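Local coordinates for CRISPR protein (Archaeoglobus fulgidus, PDB 4MJK), which probably takes part in CRISPR defence as a Cas5-family subunit of a type I-A Cascade complex that carries and displays guide RNA, at residues P26-P31 against E199-P204; I69-L74 against V226-P231. All coordinates share one frame; numbering follows the deposited sequence.

Interaction 1 of 2, residues P26-P31 against E199-P204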
ATOM      1  N   PRO A  26     -11.087  15.872  -2.565  1.00 15.29           N
ATOM      2  CA  PRO A  26     -10.325  15.769  -1.306  1.00 15.64           C
ATOM      3  C   PRO A  26      -9.621  14.424  -1.128  1.00 15.20           C
ATOM      4  O   PRO A  26      -8.841  14.252  -0.183  1.00 13.65           O
ATOM      5  CB  PRO A  26     -11.395  15.972  -0.224  1.00 18.23           C
ATOM      6  CG  PRO A  26     -12.660  15.505  -0.868  1.00 23.03           C
ATOM      7  CD  PRO A  26     -12.544  15.844  -2.342  1.00 17.60           C
ATOM      8  N   SER A  27      -9.931  13.476  -2.012  1.00 15.96           N
ATOM      9  CA  SER A  27      -9.213  12.202  -2.100  1.00 14.85           C
ATOM     10  C   SER A  27      -9.303  11.721  -3.553  1.00 16.76           C
ATOM     11  O   SER A  27     -10.099  12.251  -4.340  1.00 13.87           O
ATOM     12  CB  SER A  27      -9.819  11.174  -1.157  1.00 15.80           C
ATOM     13  OG  SER A  27     -11.184  10.964  -1.470  1.00 21.57           O
ATOM     14  N   PHE A  28      -8.484  10.743  -3.919  1.00 13.60           N
ATOM     15  CA  PHE A  28      -8.362  10.370  -5.329  1.00 12.86           C
ATOM     16  C   PHE A  28      -8.491   8.870  -5.514  1.00 10.72           C
ATOM     17  O   PHE A  28      -7.764   8.104  -4.891  1.00  9.66           O
ATOM     18  CB  PHE A  28      -6.996  10.776  -5.884  1.00 10.51           C
ATOM     19  CG  PHE A  28      -6.783  12.257  -6.004  1.00 12.52           C
ATOM     20  CD1 PHE A  28      -7.688  13.056  -6.683  1.00 11.65           C
ATOM     21  CD2 PHE A  28      -5.652  12.851  -5.443  1.00 12.37           C
ATOM     22  CE1 PHE A  28      -7.483  14.428  -6.792  1.00 11.21           C
ATOM     23  CE2 PHE A  28      -5.440  14.215  -5.547  1.00 12.97           C
ATOM     24  CZ  PHE A  28      -6.353  15.004  -6.222  1.00 13.17           C
ATOM     25  N   TYR A  29      -9.387   8.445  -6.392  1.00  9.09           N
ATOM     26  CA  TYR A  29      -9.373   7.046  -6.822  1.00 11.69           C
ATOM     27  C   TYR A  29      -8.104   6.772  -7.652  1.00 10.77           C
ATOM     28  O   TYR A  29      -7.491   5.698  -7.537  1.00 10.32           O
ATOM     29  CB  TYR A  29     -10.625   6.715  -7.640  1.00 10.89           C
ATOM     30  CG  TYR A  29     -11.912   6.654  -6.844  1.00 12.95           C
ATOM     31  CD1 TYR A  29     -12.241   5.523  -6.100  1.00 16.85           C
ATOM     32  CD2 TYR A  29     -12.816   7.713  -6.861  1.00 16.97           C
ATOM     33  CE1 TYR A  29     -13.434   5.457  -5.380  1.00 19.70           C
ATOM     34  CE2 TYR A  29     -14.018   7.652  -6.148  1.00 18.84           C
ATOM     35  CZ  TYR A  29     -14.313   6.524  -5.410  1.00 18.81           C
ATOM     36  OH  TYR A  29     -15.487   6.445  -4.701  1.00 23.47           O
ATOM     37  N   TYR A  30      -7.694   7.744  -8.473  1.00 10.12           N
ATOM     38  CA  TYR A  30      -6.535   7.545  -9.354  1.00 10.33           C
ATOM     39  C   TYR A  30      -5.510   8.663  -9.285  1.00 10.60           C
ATOM     40  O   TYR A  30      -5.832   9.780  -8.918  1.00 10.79           O
ATOM     41  CB  TYR A  30      -6.982   7.424 -10.815  1.00  8.66           C
ATOM     42  CG  TYR A  30      -7.765   6.182 -11.102  1.00 13.66           C
ATOM     43  CD1 TYR A  30      -7.124   4.952 -11.205  1.00 12.07           C
ATOM     44  CD2 TYR A  30      -9.151   6.230 -11.266  1.00 11.23           C
ATOM     45  CE1 TYR A  30      -7.837   3.798 -11.459  1.00 13.93           C
ATOM     46  CE2 TYR A  30      -9.871   5.082 -11.524  1.00 13.21           C
ATOM     47  CZ  TYR A  30      -9.201   3.861 -11.625  1.00 15.86           C
ATOM     48  OH  TYR A  30      -9.898   2.691 -11.881  1.00 14.23           O
ATOM     49  N   PRO A  31      -4.262   8.377  -9.690  1.00 11.72           N
ATOM     50  CA  PRO A  31      -3.286   9.468  -9.760  1.00 11.01           C
ATOM     51  C   PRO A  31      -3.786  10.552 -10.708  1.00 10.10           C
ATOM     52  O   PRO A  31      -4.199  10.234 -11.825  1.00 10.36           O
ATOM     53  CB  PRO A  31      -2.049   8.792 -10.369  1.00 11.82           C
ATOM     54  CG  PRO A  31      -2.194   7.356 -10.008  1.00  9.52           C
ATOM     55  CD  PRO A  31      -3.684   7.093 -10.121  1.00 12.22           C
ATOM     56  N   GLU A 199     -14.419  12.608 -10.538  1.00  8.56           N
ATOM     57  CA  GLU A 199     -13.266  13.055  -9.781  1.00  9.90           C
ATOM     58  C   GLU A 199     -12.784  14.376 -10.359  1.00 11.58           C
ATOM     59  O   GLU A 199     -12.776  14.549 -11.574  1.00 11.33           O
ATOM     60  CB  GLU A 199     -12.169  11.983  -9.831  1.00 12.24           C
ATOM     61  CG  GLU A 199     -10.964  12.246  -8.934  1.00 10.92           C
ATOM     62  CD  GLU A 199     -10.459  10.952  -8.298  1.00 12.67           C
ATOM     63  OE1 GLU A 199     -11.049  10.525  -7.285  1.00 11.29           O
ATOM     64  OE2 GLU A 199      -9.498  10.356  -8.840  1.00 11.63           O
ATOM     65  N   VAL A 200     -12.421  15.323  -9.498  1.00  9.26           N
ATOM     66  CA  VAL A 200     -11.965  16.638  -9.969  1.00 10.92           C
ATOM     67  C   VAL A 200     -10.465  16.777  -9.809  1.00 12.50           C
ATOM     68  O   VAL A 200      -9.939  16.586  -8.705  1.00 12.66           O
ATOM     69  CB  VAL A 200     -12.656  17.802  -9.221  1.00 13.94           C
ATOM     70  CG1 VAL A 200     -12.132  19.149  -9.736  1.00 12.67           C
ATOM     71  CG2 VAL A 200     -14.176  17.695  -9.380  1.00 15.00           C
ATOM     72  N   TYR A 201      -9.784  17.112 -10.910  1.00 12.15           N
ATOM     73  CA  TYR A 201      -8.319  17.205 -10.945  1.00 13.33           C
ATOM     74  C   TYR A 201      -7.875  18.601 -11.360  1.00 14.26           C
ATOM     75  O   TYR A 201      -8.659  19.359 -11.923  1.00 13.19           O
ATOM     76  CB  TYR A 201      -7.753  16.245 -12.001  1.00 12.14           C
ATOM     77  CG  TYR A 201      -8.090  14.774 -11.814  1.00 10.12           C
ATOM     78  CD1 TYR A 201      -8.865  14.094 -12.749  1.00 10.74           C
ATOM     79  CD2 TYR A 201      -7.626  14.068 -10.712  1.00 11.40           C
ATOM     80  CE1 TYR A 201      -9.173  12.753 -12.586  1.00 11.46           C
ATOM     81  CE2 TYR A 201      -7.929  12.727 -10.534  1.00 10.21           C
ATOM     82  CZ  TYR A 201      -8.702  12.070 -11.479  1.00 10.90           C
ATOM     83  OH  TYR A 201      -9.016  10.731 -11.316  1.00 12.19           O
ATOM     84  N   LEU A 202      -6.604  18.926 -11.121  1.00 14.44           N
ATOM     85  CA  LEU A 202      -5.969  20.038 -11.824  1.00 14.41           C
ATOM     86  C   LEU A 202      -5.991  19.796 -13.343  1.00 16.77           C
ATOM     87  O   LEU A 202      -5.736  18.681 -13.830  1.00 13.73           O
ATOM     88  CB  LEU A 202      -4.537  20.271 -11.319  1.00 16.62           C
ATOM     89  CG  LEU A 202      -4.384  20.643  -9.835  1.00 17.54           C
ATOM     90  CD1 LEU A 202      -2.916  20.754  -9.424  1.00 18.02           C
ATOM     91  CD2 LEU A 202      -5.138  21.940  -9.508  1.00 19.99           C
ATOM     92  N   ASN A 203      -6.315  20.842 -14.094  1.00 16.85           N
ATOM     93  CA  ASN A 203      -6.443  20.740 -15.542  1.00 18.09           C
ATOM     94  C   ASN A 203      -5.078  20.500 -16.192  1.00 18.50           C
ATOM     95  O   ASN A 203      -4.152  21.287 -16.005  1.00 18.90           O
ATOM     96  CB  ASN A 203      -7.115  22.020 -16.073  1.00 19.52           C
ATOM     97  CG  ASN A 203      -7.376  21.984 -17.565  1.00 23.09           C
ATOM     98  OD1 ASN A 203      -7.168  20.975 -18.228  1.00 22.35           O
ATOM     99  ND2 ASN A 203      -7.849  23.102 -18.100  1.00 28.83           N
ATOM    100  N   PRO A 204      -4.929  19.392 -16.941  1.00 18.84           N
ATOM    101  CA  PRO A 204      -3.599  19.145 -17.510  1.00 20.07           C
ATOM    102  C   PRO A 204      -3.397  19.862 -18.845  1.00 21.11           C
ATOM    103  O   PRO A 204      -2.292  19.863 -19.375  1.00 26.01           O
ATOM    104  CB  PRO A 204      -3.602  17.633 -17.734  1.00 18.70           C
ATOM    105  CG  PRO A 204      -5.043  17.324 -18.060  1.00 18.09           C
ATOM    106  CD  PRO A 204      -5.863  18.279 -17.203  1.00 19.79           C
TER

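Interaction 2 of 2, residues I69-L74 against V226-P231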
ATOM      1  N   ILE A  69      -5.595  12.829 -22.306  1.00 10.55           N
ATOM      2  CA  ILE A  69      -5.001  11.909 -21.350  1.00  9.00           C
ATOM      3  C   ILE A  69      -6.104  11.193 -20.611  1.00 11.68           C
ATOM      4  O   ILE A  69      -6.926  11.827 -19.951  1.00 12.67           O
ATOM      5  CB  ILE A  69      -4.053  12.611 -20.356  1.00 13.81           C
ATOM      6  CG1 ILE A  69      -3.534  11.595 -19.323  1.00  9.63           C
ATOM      7  CG2 ILE A  69      -4.746  13.776 -19.671  1.00 11.21           C
ATOM      8  CD1 ILE A  69      -2.388  12.138 -18.450  1.00 12.47           C
ATOM      9  N   GLY A  70      -6.140   9.875 -20.768  1.00 11.44           N
ATOM     10  CA  GLY A  70      -7.131   9.026 -20.118  1.00  8.89           C
ATOM     11  C   GLY A  70      -6.439   7.787 -19.581  1.00  9.95           C
ATOM     12  O   GLY A  70      -5.298   7.499 -19.952  1.00  9.04           O
ATOM     13  N   TRP A  71      -7.119   7.044 -18.714  1.00  8.08           N
ATOM     14  CA  TRP A  71      -6.514   5.881 -18.095  1.00  8.92           C
ATOM     15  C   TRP A  71      -7.603   4.933 -17.647  1.00  9.96           C
ATOM     16  O   TRP A  71      -8.767   5.323 -17.522  1.00  6.85           O
ATOM     17  CB  TRP A  71      -5.655   6.290 -16.887  1.00  7.28           C
ATOM     18  CG  TRP A  71      -6.431   7.070 -15.855  1.00  8.61           C
ATOM     19  CD1 TRP A  71      -7.048   6.574 -14.736  1.00 10.26           C
ATOM     20  CD2 TRP A  71      -6.709   8.476 -15.875  1.00  8.31           C
ATOM     21  NE1 TRP A  71      -7.679   7.593 -14.056  1.00 10.56           N
ATOM     22  CE2 TRP A  71      -7.488   8.769 -14.744  1.00  8.96           C
ATOM     23  CE3 TRP A  71      -6.365   9.516 -16.750  1.00  8.10           C
ATOM     24  CZ2 TRP A  71      -7.916  10.055 -14.443  1.00  8.99           C
ATOM     25  CZ3 TRP A  71      -6.796  10.802 -16.451  1.00 10.91           C
ATOM     26  CH2 TRP A  71      -7.568  11.057 -15.311  1.00  9.69           C
ATOM     27  N   LYS A  72      -7.214   3.678 -17.431  1.00  9.44           N
ATOM     28  CA  LYS A  72      -8.117   2.661 -16.923  1.00 10.82           C
ATOM     29  C   LYS A  72      -7.328   1.584 -16.192  1.00 10.53           C
ATOM     30  O   LYS A  72      -6.167   1.318 -16.521  1.00 10.70           O
ATOM     31  CB  LYS A  72      -8.933   2.032 -18.058  1.00 11.65           C
ATOM     32  CG  LYS A  72      -8.099   1.238 -19.031  1.00 10.46           C
ATOM     33  CD  LYS A  72      -8.907   0.805 -20.244  1.00 12.82           C
ATOM     34  CE  LYS A  72      -8.015   0.071 -21.242  1.00 15.67           C
ATOM     35  NZ  LYS A  72      -8.751  -0.375 -22.490  1.00 21.78           N
ATOM     36  N   ALA A  73      -7.965   0.973 -15.200  1.00 11.10           N
ATOM     37  CA  ALA A  73      -7.358  -0.119 -14.453  1.00 15.01           C
ATOM     38  C   ALA A  73      -7.396  -1.336 -15.354  1.00 13.46           C
ATOM     39  O   ALA A  73      -8.333  -1.486 -16.118  1.00 13.35           O
ATOM     40  CB  ALA A  73      -8.138  -0.384 -13.159  1.00 12.06           C
ATOM     41  N   LEU A  74      -6.363  -2.175 -15.288  1.00 13.24           N
ATOM     42  CA  LEU A  74      -6.335  -3.424 -16.032  1.00 14.10           C
ATOM     43  C   LEU A  74      -6.717  -4.591 -15.135  1.00 15.03           C
ATOM     44  O   LEU A  74      -7.286  -5.574 -15.598  1.00 18.22           O
ATOM     45  CB  LEU A  74      -4.937  -3.659 -16.639  1.00 15.81           C
ATOM     46  CG  LEU A  74      -4.491  -2.532 -17.591  1.00 16.63           C
ATOM     47  CD1 LEU A  74      -3.049  -2.705 -18.077  1.00 18.13           C
ATOM     48  CD2 LEU A  74      -5.446  -2.435 -18.762  1.00 14.51           C
ATOM     49  N   VAL A 226     -10.617  20.385 -13.732  1.00 16.34           N
ATOM     50  CA  VAL A 226     -11.434  19.700 -14.723  1.00 14.88           C
ATOM     51  C   VAL A 226     -12.152  18.507 -14.072  1.00 14.91           C
ATOM     52  O   VAL A 226     -11.574  17.797 -13.252  1.00 13.91           O
ATOM     53  CB  VAL A 226     -10.572  19.203 -15.917  1.00 17.61           C
ATOM     54  CG1 VAL A 226      -9.459  18.278 -15.432  1.00 16.44           C
ATOM     55  CG2 VAL A 226     -11.424  18.488 -16.936  1.00 18.76           C
ATOM     56  N   LEU A 227     -13.410  18.309 -14.431  1.00 13.15           N
ATOM     57  CA  LEU A 227     -14.186  17.177 -13.956  1.00 14.67           C
ATOM     58  C   LEU A 227     -13.988  15.992 -14.901  1.00 13.41           C
ATOM     59  O   LEU A 227     -14.135  16.155 -16.108  1.00 15.46           O
ATOM     60  CB  LEU A 227     -15.665  17.562 -13.914  1.00 15.82           C
ATOM     61  CG  LEU A 227     -16.624  16.430 -13.531  1.00 16.33           C
ATOM     62  CD1 LEU A 227     -16.391  15.973 -12.105  1.00 14.89           C
ATOM     63  CD2 LEU A 227     -18.076  16.857 -13.746  1.00 17.98           C
ATOM     64  N   TYR A 228     -13.634  14.820 -14.358  1.00 10.72           N
ATOM     65  CA  TYR A 228     -13.472  13.603 -15.161  1.00 10.80           C
ATOM     66  C   TYR A 228     -14.463  12.545 -14.725  1.00 11.00           C
ATOM     67  O   TYR A 228     -14.805  12.464 -13.541  1.00 10.35           O
ATOM     68  CB  TYR A 228     -12.075  12.992 -14.957  1.00 11.35           C
ATOM     69  CG  TYR A 228     -11.057  13.312 -16.026  1.00 11.51           C
ATOM     70  CD1 TYR A 228     -10.615  14.600 -16.218  1.00 13.27           C
ATOM     71  CD2 TYR A 228     -10.534  12.304 -16.841  1.00 12.18           C
ATOM     72  CE1 TYR A 228      -9.671  14.901 -17.191  1.00 11.67           C
ATOM     73  CE2 TYR A 228      -9.582  12.588 -17.810  1.00 14.98           C
ATOM     74  CZ  TYR A 228      -9.157  13.893 -17.982  1.00 15.82           C
ATOM     75  OH  TYR A 228      -8.216  14.194 -18.956  1.00 17.55           O
ATOM     76  N   ARG A 229     -14.889  11.709 -15.668  1.00  9.91           N
ATOM     77  CA  ARG A 229     -15.531  10.451 -15.324  1.00 10.80           C
ATOM     78  C   ARG A 229     -14.415   9.409 -15.357  1.00 11.28           C
ATOM     79  O   ARG A 229     -13.551   9.468 -16.223  1.00 11.27           O
ATOM     80  CB  ARG A 229     -16.639  10.088 -16.315  1.00 10.78           C
ATOM     81  CG  ARG A 229     -17.780  11.093 -16.356  1.00 16.65           C
ATOM     82  CD  ARG A 229     -18.472  11.279 -14.997  1.00 15.76           C
ATOM     83  NE  ARG A 229     -19.094  10.069 -14.448  1.00 17.59           N
ATOM     84  CZ  ARG A 229     -20.376   9.736 -14.611  1.00 19.65           C
ATOM     85  NH1 ARG A 229     -21.186  10.505 -15.333  1.00 19.18           N
ATOM     86  NH2 ARG A 229     -20.857   8.634 -14.053  1.00 17.46           N
ATOM     87  N   ILE A 230     -14.411   8.499 -14.387  1.00  8.96           N
ATOM     88  CA  ILE A 230     -13.325   7.528 -14.247  1.00  8.92           C
ATOM     89  C   ILE A 230     -13.915   6.144 -14.056  1.00 10.12           C
ATOM     90  O   ILE A 230     -14.888   5.975 -13.307  1.00 11.94           O
ATOM     91  CB  ILE A 230     -12.397   7.858 -13.032  1.00  9.86           C
ATOM     92  CG1 ILE A 230     -13.229   8.076 -11.764  1.00 10.86           C
ATOM     93  CG2 ILE A 230     -11.565   9.118 -13.322  1.00 10.01           C
ATOM     94  CD1 ILE A 230     -12.422   8.213 -10.473  1.00 11.46           C
ATOM     95  N   PRO A 231     -13.336   5.142 -14.726  1.00  8.93           N
ATOM     96  CA  PRO A 231     -13.882   3.793 -14.567  1.00 10.92           C
ATOM     97  C   PRO A 231     -13.334   3.110 -13.309  1.00 13.41           C
ATOM     98  O   PRO A 231     -12.159   3.294 -12.952  1.00 12.54           O
ATOM     99  CB  PRO A 231     -13.384   3.075 -15.817  1.00 11.85           C
ATOM    100  CG  PRO A 231     -12.039   3.720 -16.092  1.00  9.70           C
ATOM    101  CD  PRO A 231     -12.212   5.182 -15.681  1.00  9.22           C
TER

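Interaction 1 of 2, residues P26-P31 against E199-P204
The carboxylate of Glu199, on strand 196-202 of this Cas5-like RAMP protein, receives two successive backbone N-H groups of the loop that leads from strand 13-15 to helix 33-46. Tyr29 N-H donates a hydrogen bond to Glu199 OE1, nearly straight and 2.8 Å from N to OE1, and Tyr30 N does the same to Glu199 OE2 at 3.2 Å. Both oxygens are met on their syn lone pairs, so the carboxylate takes the two neighbouring N-H groups in a bidentate manner, one on each oxygen. A glutamate suits the place because its reach brings an acceptor from the strand to two amides of a loop that is neither helix nor strand. CG lies anti to the backbone N (chi1 -173°), which sends the chain out to the loop; the chain bends at chi2, and the carboxylate plane lies within 18° of parallel to that of the Tyr29 ring. A glutamine here would probably turn its amide N-H groups toward one of these backbone donors and leave that N-H without an acceptor.

Aromatic rings lie beside the polar group. The Phe28 ring presents its edge to the carboxylate, CD1 lying 3.8 Å from Glu199 CD, and the two planes stand nearly perpendicular. Phe28 CD1 also meets Tyr201 CE2 at 3.9 Å; these rings are nearly parallel but slid apart, with centroids 5.8 Å from each other and little overlap. A tyrosine suits position 201 because its far end is polar. Tyr201 OH donates a hydrogen bond to Glu199 OE2 at 2.6 Å, on the anti side and 22° out of the carboxylate plane.

Interaction 2 of 2, residues I69-L74 against V226-P231
Tyr228 and Ile69 make the polar link of this contact. Tyr228 OH donates to the backbone carbonyl of Ile69, with 2.9 Å between OH and Ile69 O; the hydroxyl lies in the carbonyl plane. The acceptor in turn sits at the edge of the tyrosine ring, near its plane. Tyrosine fits because its long flat side chain points toward strand 66-73 and ends in a donor for a carbonyl of that strand. The methyl Ile69 CG2 rests 3.6 Å from Tyr228 OH, so a methyl packs against the hydroxyl beside the bond.

The two strands run in roughly the same direction, 27° apart, but their axes come no nearer than 7.1 Å, and they belong to different sheets: 66-73 is an outermost strand of the six-stranded antiparallel sheet, 225-231 the middle strand of the three-stranded one. Side chains therefore fill the space between them, in the buried interior of this Cas5-like fold.

Aromatic packing is led by Trp71. Its CG stands between the backbone N and the carbonyl carbon (chi1 57°), and the indole's far end comes nearer the other strand, where CH2 meets Tyr228 CE2 at 3.6 Å. The six-membered ring of Trp71 and the Tyr228 ring are near parallel, 21° apart, but offset so that they barely overlap, their centroids 5.0 Å from each other. The wide indole also touches Trp130.

Apolar contacts complete the seam. Ile230 reaches Trp71 CZ2 with its CG2 methyl, 3.9 Å away, while the compact ring of Pro231 lies beside the backbone of Trp71 and sets CG 4.0 Å from Lys72 CB. The rest of Lys72 extends away from Pro231, carrying its ammonium to salt bridges with Asp177 and Glu258.

Overall arrangement
The centres of the two contacts are about 9 Å apart, and their segments alternate along the chain: 26-31, 69-74, 199-204, 226-231. Strands 196-202 and 225-231 are antiparallel neighbours in the three-stranded sheet, which interaction 1 joins to the loop before helix 33-46 and interaction 2 to the outermost strand 66-73 of the six-stranded sheet. They also touch directly: Tyr30 OH probably hydrogen-bonds to Pro231 O, Tyr201 O to Val226 N, and Trp71 packs against both Tyr30 and Tyr201. Loop, small sheet and large sheet thus meet in one largely aromatic core, tying parts distant in sequence into the Cas5-like body.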